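Local coordinates for ribosome-inactivating protein (Lychnis chalcedonica, PDB 2G5X) that belongs to the ribosome-inactivating proteins, a family of mixed alpha-beta fold well represented in plants and named for its disabling effect on ribosomes, at residues Thr28-Cys32 and Asn33-Thr37; Leu135-Ser138 and Ser139-Ala143; Ala161-Ser164 and Ile165-Ala169; Ser204-Ser207 and Glu208-Lys212. One frame throughout, in Å; residues are numbered along the deposited sequence. Where two conformers were deposited one is given.

Interaction 1: Thr28-Cys32 and Asn33-Thr37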
# COMPACT_ATOMS: atom_id res chain seq x y z
N THR A 28 -3.72 -20.30 4.87
CA THR A 28 -4.08 -20.78 6.19
C THR A 28 -5.38 -20.14 6.68
O THR A 28 -5.77 -19.07 6.22
CB THR A 28 -2.97 -20.50 7.23
OG1 THR A 28 -2.89 -19.09 7.46
CG2 THR A 28 -1.63 -21.00 6.72
N PRO A 29 -6.06 -20.80 7.64
CA PRO A 29 -7.32 -20.33 8.21
C PRO A 29 -7.31 -18.89 8.72
O PRO A 29 -6.26 -18.34 9.06
CB PRO A 29 -7.58 -21.33 9.33
CG PRO A 29 -6.98 -22.59 8.79
CD PRO A 29 -5.67 -22.09 8.23
N LYS A 30 -8.50 -18.30 8.78
CA LYS A 30 -8.66 -16.94 9.27
C LYS A 30 -8.87 -16.99 10.78
O LYS A 30 -9.16 -18.04 11.35
CB LYS A 30 -9.86 -16.27 8.60
CG LYS A 30 -9.72 -16.11 7.09
CD LYS A 30 -10.88 -15.31 6.52
CE LYS A 30 -10.70 -15.06 5.03
NZ LYS A 30 -11.84 -14.28 4.47
N VAL A 31 -8.73 -15.83 11.42
CA VAL A 31 -8.92 -15.71 12.86
C VAL A 31 -10.00 -14.65 13.07
O VAL A 31 -9.87 -13.52 12.60
CB VAL A 31 -7.61 -15.28 13.56
CG1 VAL A 31 -7.85 -15.05 15.05
CG2 VAL A 31 -6.55 -16.35 13.35
N CYS A 32 -11.08 -15.02 13.76
CA CYS A 32 -12.20 -14.10 13.99
C CYS A 32 -12.71 -13.63 12.62
O CYS A 32 -13.21 -12.52 12.48
CB CYS A 32 -11.76 -12.89 14.82
SG CYS A 32 -11.06 -13.27 16.46
N ASN A 33 -12.56 -14.51 11.63
CA ASN A 33 -12.97 -14.26 10.25
C ASN A 33 -12.19 -13.11 9.61
O ASN A 33 -12.73 -12.33 8.82
CB ASN A 33 -14.48 -13.98 10.18
CG ASN A 33 -15.01 -14.05 8.76
OD1 ASN A 33 -14.57 -14.88 7.96
ND2 ASN A 33 -15.98 -13.20 8.44
N ILE A 34 -10.91 -13.01 9.97
CA ILE A 34 -10.02 -11.99 9.43
C ILE A 34 -8.79 -12.69 8.87
O ILE A 34 -8.22 -13.56 9.54
CB ILE A 34 -9.55 -11.01 10.53
CG1 ILE A 34 -10.75 -10.36 11.23
CG2 ILE A 34 -8.65 -9.93 9.92
CD1 ILE A 34 -10.38 -9.56 12.46
N PRO A 35 -8.36 -12.35 7.65
CA PRO A 35 -7.17 -13.01 7.09
C PRO A 35 -5.91 -12.65 7.88
O PRO A 35 -5.81 -11.56 8.45
CB PRO A 35 -7.14 -12.51 5.65
CG PRO A 35 -7.78 -11.16 5.74
CD PRO A 35 -8.93 -11.39 6.69
N VAL A 36 -4.95 -13.57 7.91
CA VAL A 36 -3.71 -13.37 8.65
C VAL A 36 -2.49 -13.56 7.76
O VAL A 36 -2.45 -14.48 6.95
CB VAL A 36 -3.62 -14.37 9.82
CG1 VAL A 36 -2.45 -14.03 10.73
CG2 VAL A 36 -4.94 -14.38 10.60
N THR A 37 -1.48 -12.70 7.91
CA THR A 37 -0.28 -12.83 7.10
C THR A 37 0.56 -13.99 7.62
O THR A 37 0.37 -14.47 8.75
CB THR A 37 0.59 -11.55 7.13
OG1 THR A 37 1.11 -11.35 8.45
CG2 THR A 37 -0.24 -10.34 6.70
O HOH W 1 -5.67 -16.07 6.95
O HOH W 2 -12.28 -17.35 11.52
O HOH W 3 -14.54 -15.20 5.29
O HOH W 4 -12.60 -11.43 6.26
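Lys30 and Asn33 lie side by side and point the same way, along one flank of a tight reversal of the chain, while Val31 and Val36 meet at a slant on the other. The turn is type I', from Val31 to Ile34, with both central residues, Cys32 and Asn33, at positive phi. Val31 and Ile34 form a single antiparallel hydrogen-bonded pair: Val31 N reaches Ile34 O at 3.0 Å in a nearly straight bond (168°), whereas the return bond, Ile34 N to Val31 O at 2.9 Å, comes from well above the carbonyl plane.

The lysine chain sets out anti to its own carbonyl carbon (chi1 -63°) and runs fully extended. Lys30 CB passes 3.3 Å from Ile34 O, and Lys30 CD lies 4.0 Å from Asn33 OD1. The ammonium does not touch the amide; a water accepts from Lys30 NZ at 3.0 Å and donates to Asn33 OD1 at 2.7 Å. On the apolar flank Val31 CG2 rests against Val36 CG2 at 3.7 Å.

The type I' turn belongs to the loop between helix 10-25 and strand 45-51. Lys30 makes a salt bridge back to Glu22 of that helix, Val31, Ile34 and Val36 touch Leu231, and Cys32, disulfide-bonded to Cys214, packs with Ile34 against Tyr210 of helix 203-210.

Interaction 2: Leu135-Ser138 and Ser139-Ala143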
# COMPACT_ATOMS: atom_id res chain seq x y z
N LEU A 135 -4.56 13.11 1.15
CA LEU A 135 -4.99 11.80 0.67
C LEU A 135 -6.32 11.87 -0.07
O LEU A 135 -7.12 12.79 0.15
CB LEU A 135 -5.14 10.84 1.85
CG LEU A 135 -4.00 10.77 2.86
CD1 LEU A 135 -4.40 9.86 4.02
CD2 LEU A 135 -2.73 10.27 2.18
N GLY A 136 -6.57 10.90 -0.95
CA GLY A 136 -7.81 10.87 -1.69
C GLY A 136 -7.62 10.53 -3.16
O GLY A 136 -6.50 10.50 -3.65
N VAL A 137 -8.72 10.26 -3.86
CA VAL A 137 -8.67 9.91 -5.27
C VAL A 137 -7.93 10.93 -6.15
O VAL A 137 -7.04 10.56 -6.91
CB VAL A 137 -10.10 9.68 -5.83
CG1 VAL A 137 -10.06 9.53 -7.35
CG2 VAL A 137 -10.69 8.44 -5.19
N SER A 138 -8.30 12.21 -6.05
CA SER A 138 -7.65 13.23 -6.87
C SER A 138 -6.17 13.35 -6.54
O SER A 138 -5.34 13.50 -7.43
CB SER A 138 -8.34 14.58 -6.66
OG SER A 138 -9.71 14.49 -7.02
N SER A 139 -5.84 13.28 -5.25
CA SER A 139 -4.45 13.37 -4.80
C SER A 139 -3.62 12.24 -5.41
O SER A 139 -2.51 12.46 -5.89
CB SER A 139 -4.39 13.31 -3.28
OG SER A 139 -5.14 14.35 -2.68
N LEU A 140 -4.17 11.03 -5.37
CA LEU A 140 -3.46 9.88 -5.91
C LEU A 140 -3.32 9.98 -7.44
O LEU A 140 -2.27 9.62 -7.99
CB LEU A 140 -4.18 8.58 -5.52
CG LEU A 140 -3.55 7.28 -6.02
CD1 LEU A 140 -2.07 7.23 -5.63
CD2 LEU A 140 -4.31 6.10 -5.43
N GLN A 141 -4.35 10.46 -8.12
CA GLN A 141 -4.27 10.59 -9.58
C GLN A 141 -3.17 11.56 -9.97
O GLN A 141 -2.42 11.32 -10.91
CB GLN A 141 -5.61 11.07 -10.16
CG GLN A 141 -6.77 10.09 -9.97
CD GLN A 141 -8.08 10.65 -10.50
OE1 GLN A 141 -8.27 11.87 -10.55
NE2 GLN A 141 -9.01 9.77 -10.86
N THR A 142 -3.06 12.67 -9.23
CA THR A 142 -2.05 13.68 -9.51
C THR A 142 -0.64 13.12 -9.28
O THR A 142 0.26 13.33 -10.10
CB THR A 142 -2.25 14.93 -8.62
OG1 THR A 142 -3.49 15.56 -8.97
CG2 THR A 142 -1.11 15.92 -8.83
N ALA A 143 -0.46 12.41 -8.17
CA ALA A 143 0.84 11.84 -7.84
C ALA A 143 1.24 10.79 -8.88
O ALA A 143 2.40 10.69 -9.28
CB ALA A 143 0.80 11.21 -6.45
O HOH W 5 -10.03 13.71 -9.97
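Ser138 and Ser139 bury the most surface here, followed by Val137; they form the opening turn of helix 137-145, and each meets a different part of the chain around it. Ser138 works through both its carbonyl and its hydroxyl. Its O receives Thr142 N at 3.0 Å, while its OG, on the outward side, reaches a water at 3.1 Å that donates in turn to Gln141 OE1 at 2.6 Å. The two polar side chains are thereby joined over the helix surface without touching directly.

Ser139 lies against the residues that lead into the helix. With OG set anti to the carbonyl carbon (chi1 -59°), the hydroxyl is turned back along the chain and comes to 3.8 Å from Leu135 C, and CB sits 3.5 Å from Gly136 O.

Val137 packs against the glutamine one turn on. Its CG1 approaches Gln141 NE2 at 3.7 Å, the two side chains crossing at an angle, and Gln141 CG passes close over Val137 O before the extended chain carries the amide past Val137 toward the loop holding Val6. Val6 O takes a hydrogen bond from Gln141 NE2, which fixes which side of the amide meets the water.

Gly136 occupies the N-cap position at a phi of 137°, with backbone angles at which a beta carbon would press on Leu135 O, and its O receives Leu140 N at 2.9 Å to close the first turn. The whole is a helix N-terminus: a glycine N-cap followed by regular i to i+4 bonding, with serines on the first turn.

Interaction 3: Ala161-Ser164 and Ile165-Ala169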
# COMPACT_ATOMS: atom_id res chain seq x y z
N ALA A 161 4.32 7.12 -3.39
CA ALA A 161 4.42 5.96 -2.50
C ALA A 161 3.66 6.14 -1.19
O ALA A 161 2.96 5.24 -0.75
CB ALA A 161 5.89 5.66 -2.22
N LEU A 162 3.81 7.30 -0.56
CA LEU A 162 3.14 7.55 0.71
C LEU A 162 1.62 7.56 0.58
O LEU A 162 0.92 7.02 1.43
CB LEU A 162 3.61 8.88 1.30
CG LEU A 162 5.00 8.85 1.95
CD1 LEU A 162 5.45 10.27 2.27
CD2 LEU A 162 4.96 8.00 3.21
N ILE A 163 1.11 8.15 -0.50
CA ILE A 163 -0.34 8.19 -0.70
C ILE A 163 -0.84 6.76 -0.93
O ILE A 163 -1.88 6.37 -0.40
CB ILE A 163 -0.72 9.07 -1.91
CG1 ILE A 163 -0.32 10.53 -1.64
CG2 ILE A 163 -2.22 8.98 -2.16
CD1 ILE A 163 -0.50 11.46 -2.84
N SER A 164 -0.09 5.99 -1.71
CA SER A 164 -0.45 4.61 -2.00
C SER A 164 -0.44 3.75 -0.73
O SER A 164 -1.31 2.92 -0.52
CB SER A 164 0.50 4.01 -3.03
OG SER A 164 0.34 4.63 -4.30
N ILE A 165 0.56 3.96 0.12
CA ILE A 165 0.66 3.20 1.37
C ILE A 165 -0.56 3.46 2.25
O ILE A 165 -1.17 2.52 2.78
CB ILE A 165 1.96 3.57 2.13
CG1 ILE A 165 3.17 3.02 1.36
CG2 ILE A 165 1.92 3.00 3.54
CD1 ILE A 165 4.51 3.53 1.86
N GLN A 166 -0.94 4.72 2.39
CA GLN A 166 -2.09 5.09 3.21
C GLN A 166 -3.40 4.51 2.67
O GLN A 166 -4.15 3.87 3.41
CB GLN A 166 -2.23 6.61 3.27
CG GLN A 166 -1.12 7.31 4.04
CD GLN A 166 -1.37 7.34 5.53
OE1 GLN A 166 -1.60 6.30 6.15
NE2 GLN A 166 -1.33 8.53 6.12
N MET A 167 -3.67 4.74 1.39
CA MET A 167 -4.91 4.31 0.76
C MET A 167 -5.03 2.82 0.42
O MET A 167 -6.14 2.31 0.29
CB MET A 167 -5.15 5.14 -0.50
CG MET A 167 -5.33 6.63 -0.22
SD MET A 167 -5.55 7.65 -1.70
CE MET A 167 -7.24 7.27 -2.12
N VAL A 168 -3.90 2.13 0.31
CA VAL A 168 -3.92 0.71 -0.02
C VAL A 168 -3.53 -0.18 1.16
O VAL A 168 -4.34 -0.98 1.63
CB VAL A 168 -2.99 0.40 -1.23
CG1 VAL A 168 -3.08 -1.07 -1.61
CG2 VAL A 168 -3.37 1.27 -2.42
N ALA A 169 -2.30 -0.03 1.66
CA ALA A 169 -1.83 -0.87 2.76
C ALA A 169 -2.47 -0.60 4.12
O ALA A 169 -2.99 -1.52 4.76
CB ALA A 169 -0.31 -0.76 2.88
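The flat groups that meet between Ala161-Ser164 and Ile165-Ala169 are backbone peptides, since no aromatic ring takes part. The carbonyls of Ala161, Leu162 and Ile163 receive the N-H groups of Ile165, Gln166 and Met167, each donor tilted moderately out of the carbonyl plane. The straightest is Met167 N to Ile163 O, 3.0 Å at 171°. Side-chain carbons crowd the same oxygens: Ile165 CG1 lies 3.1 Å from Ala161 O, and Gln166 CG 3.3 Å from Leu162 O.

Ile163 and Met167 run side by side in the same direction. The methyl CG2 of the isoleucine, anti to its backbone N, leans on Met167 SD at 3.6 Å; beyond the sulfur the methionine bends (chi3 76°) and carries its methyl away.

At the far end the bonding is less regular. Val168 N still reaches Ser164 O at 2.8 Å, but the N-H points off line (139°), and Val168 CB is only 3.1 Å from that oxygen. Here the helix takes a wider pi-type turn at 165-169. Ser164 OG is turned back to bond Phe160 O, so the buried hydroxyl is satisfied within the helix itself.

With every touching residue buried, and with helices 119-126 and 137-145 and strand 58-64 packed around it, this is the long central helix of the ribosome-inactivating protein fold, locally widened in its second half.

Interaction 4: Ser204-Ser207 and Glu208-Lys212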
# COMPACT_ATOMS: atom_id res chain seq x y z
N SER A 204 0.62 -4.20 15.05
CA SER A 204 1.10 -5.44 15.67
C SER A 204 0.51 -5.69 17.05
O SER A 204 0.09 -6.82 17.36
CB SER A 204 2.63 -5.42 15.76
OG SER A 204 3.11 -6.61 16.38
N LYS A 205 0.47 -4.67 17.89
CA LYS A 205 -0.07 -4.83 19.24
C LYS A 205 -1.55 -5.19 19.26
O LYS A 205 -1.99 -5.97 20.10
CB LYS A 205 0.19 -3.57 20.07
CG LYS A 205 1.66 -3.38 20.42
CD LYS A 205 1.90 -2.15 21.26
CE LYS A 205 3.37 -2.00 21.61
NZ LYS A 205 3.87 -3.17 22.39
N ILE A 206 -2.31 -4.63 18.33
CA ILE A 206 -3.74 -4.92 18.24
C ILE A 206 -3.91 -6.32 17.68
O ILE A 206 -4.73 -7.10 18.17
CB ILE A 206 -4.45 -3.90 17.32
CG1 ILE A 206 -4.39 -2.51 17.96
CG2 ILE A 206 -5.91 -4.33 17.09
CD1 ILE A 206 -4.80 -1.38 17.03
N SER A 207 -3.12 -6.65 16.67
CA SER A 207 -3.18 -7.98 16.06
C SER A 207 -2.94 -9.06 17.11
O SER A 207 -3.63 -10.08 17.13
CB SER A 207 -2.13 -8.12 14.96
OG SER A 207 -2.31 -9.32 14.22
N GLU A 208 -1.97 -8.83 17.99
CA GLU A 208 -1.65 -9.80 19.04
C GLU A 208 -2.87 -10.19 19.87
O GLU A 208 -3.08 -11.36 20.17
CB GLU A 208 -0.57 -9.24 19.98
CG GLU A 208 0.80 -9.09 19.36
CD GLU A 208 1.84 -8.58 20.35
OE1 GLU A 208 3.02 -8.44 19.96
OE2 GLU A 208 1.48 -8.31 21.52
N GLN A 209 -3.67 -9.19 20.23
CA GLN A 209 -4.85 -9.44 21.04
C GLN A 209 -5.92 -10.21 20.29
O GLN A 209 -6.61 -11.04 20.88
CB GLN A 209 -5.42 -8.11 21.56
CG GLN A 209 -4.48 -7.41 22.52
CD GLN A 209 -3.99 -8.34 23.62
OE1 GLN A 209 -4.79 -8.92 24.36
NE2 GLN A 209 -2.67 -8.49 23.72
N TYR A 210 -6.07 -9.95 18.99
CA TYR A 210 -7.06 -10.66 18.20
C TYR A 210 -6.80 -12.16 18.18
O TYR A 210 -7.72 -12.95 18.00
CB TYR A 210 -7.10 -10.11 16.76
CG TYR A 210 -8.22 -9.12 16.53
CD1 TYR A 210 -9.55 -9.55 16.50
CD2 TYR A 210 -7.95 -7.76 16.37
CE1 TYR A 210 -10.59 -8.63 16.32
CE2 TYR A 210 -8.98 -6.85 16.19
CZ TYR A 210 -10.30 -7.29 16.16
OH TYR A 210 -11.32 -6.38 15.99
N HIS A 211 -5.54 -12.56 18.36
CA HIS A 211 -5.23 -13.98 18.38
C HIS A 211 -5.69 -14.61 19.70
O HIS A 211 -5.78 -15.83 19.81
CB HIS A 211 -3.72 -14.21 18.19
CG HIS A 211 -3.27 -14.17 16.76
ND1 HIS A 211 -2.85 -13.01 16.14
CD2 HIS A 211 -3.17 -15.15 15.84
CE1 HIS A 211 -2.50 -13.29 14.89
NE2 HIS A 211 -2.69 -14.58 14.68
N LYS A 212 -5.98 -13.77 20.69
CA LYS A 212 -6.42 -14.26 22.00
C LYS A 212 -7.92 -14.07 22.27
O LYS A 212 -8.47 -14.70 23.17
CB LYS A 212 -5.62 -13.59 23.11
CG LYS A 212 -4.12 -13.79 23.01
CD LYS A 212 -3.40 -13.28 24.26
CE LYS A 212 -3.66 -11.80 24.49
NZ LYS A 212 -3.01 -11.31 25.75
O HOH W 6 3.62 -6.15 18.98
O HOH W 7 -0.72 -6.80 22.41
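Ser204 opens the contact with Glu208, one turn ahead on helix 203-210. Its O receives Glu208 N at 2.9 Å, and Glu208 CG presses on that same oxygen at 3.1 Å before the chain runs out fully extended. The hydroxyl and carboxylate stay apart; one water lies between them, 2.7 Å from Ser204 OG and donating to Glu208 OE1 at 2.6 Å.

Lys205 contributes mainly through its carbonyl. A second water donates both to Lys205 O and to Glu208 OE2 and accepts from Gln209 NE2 at 2.9 Å, tying three residues together on the solvent side. The ammonium of Lys205 does not touch the carboxylate, although its charge may slightly favour the ionised form.

Ile206 turns to the other flank. Its CG2, anti to the backbone N, lies 4.1 Å from Tyr210 CD2, with the two side chains alongside and pointing the same way. Ile206 O takes Tyr210 N at 3.3 Å, in the carbonyl plane, and a weaker bond from Gln209 N.

Ser207 O is gripped by His211, whose ND1 donates at 3.2 Å (155°) from above the carbonyl plane, the oxygen lying at the ring's edge; the backbone bond from His211 N is weak. In the conformer described, Ser207 OG bonds Leu232 N.

Since ND1 is the donor, it must carry a proton. The imidazole thus supplements a backbone bond that is weak near the end of the helix, while the Glu208 carboxylate, on the Ser204 and Lys205 side, is linked to those residues through water.

How the interactions relate
The four contacts form two touching pairs. Interactions 2 and 3 meet where helix 137-145 lies on helix 154-173: Met167 CE comes to 3.4 Å from Gly136 C, and Ile163 CD1 packs near Ser139. Interactions 1 and 4 meet through the tight turn and helix 203-210, with Val31 CG1 3.6 Å from Tyr210 O, and both also reach the C-terminal segment at Leu231. Interaction 3 is wholly buried, its centre about 4 Å from the chain centre, and includes no water. The others are partly buried, and water joins polar side chains in each. Three are helical; interaction 1 alone is a turn closed by one bridge and contains half of the disulfide.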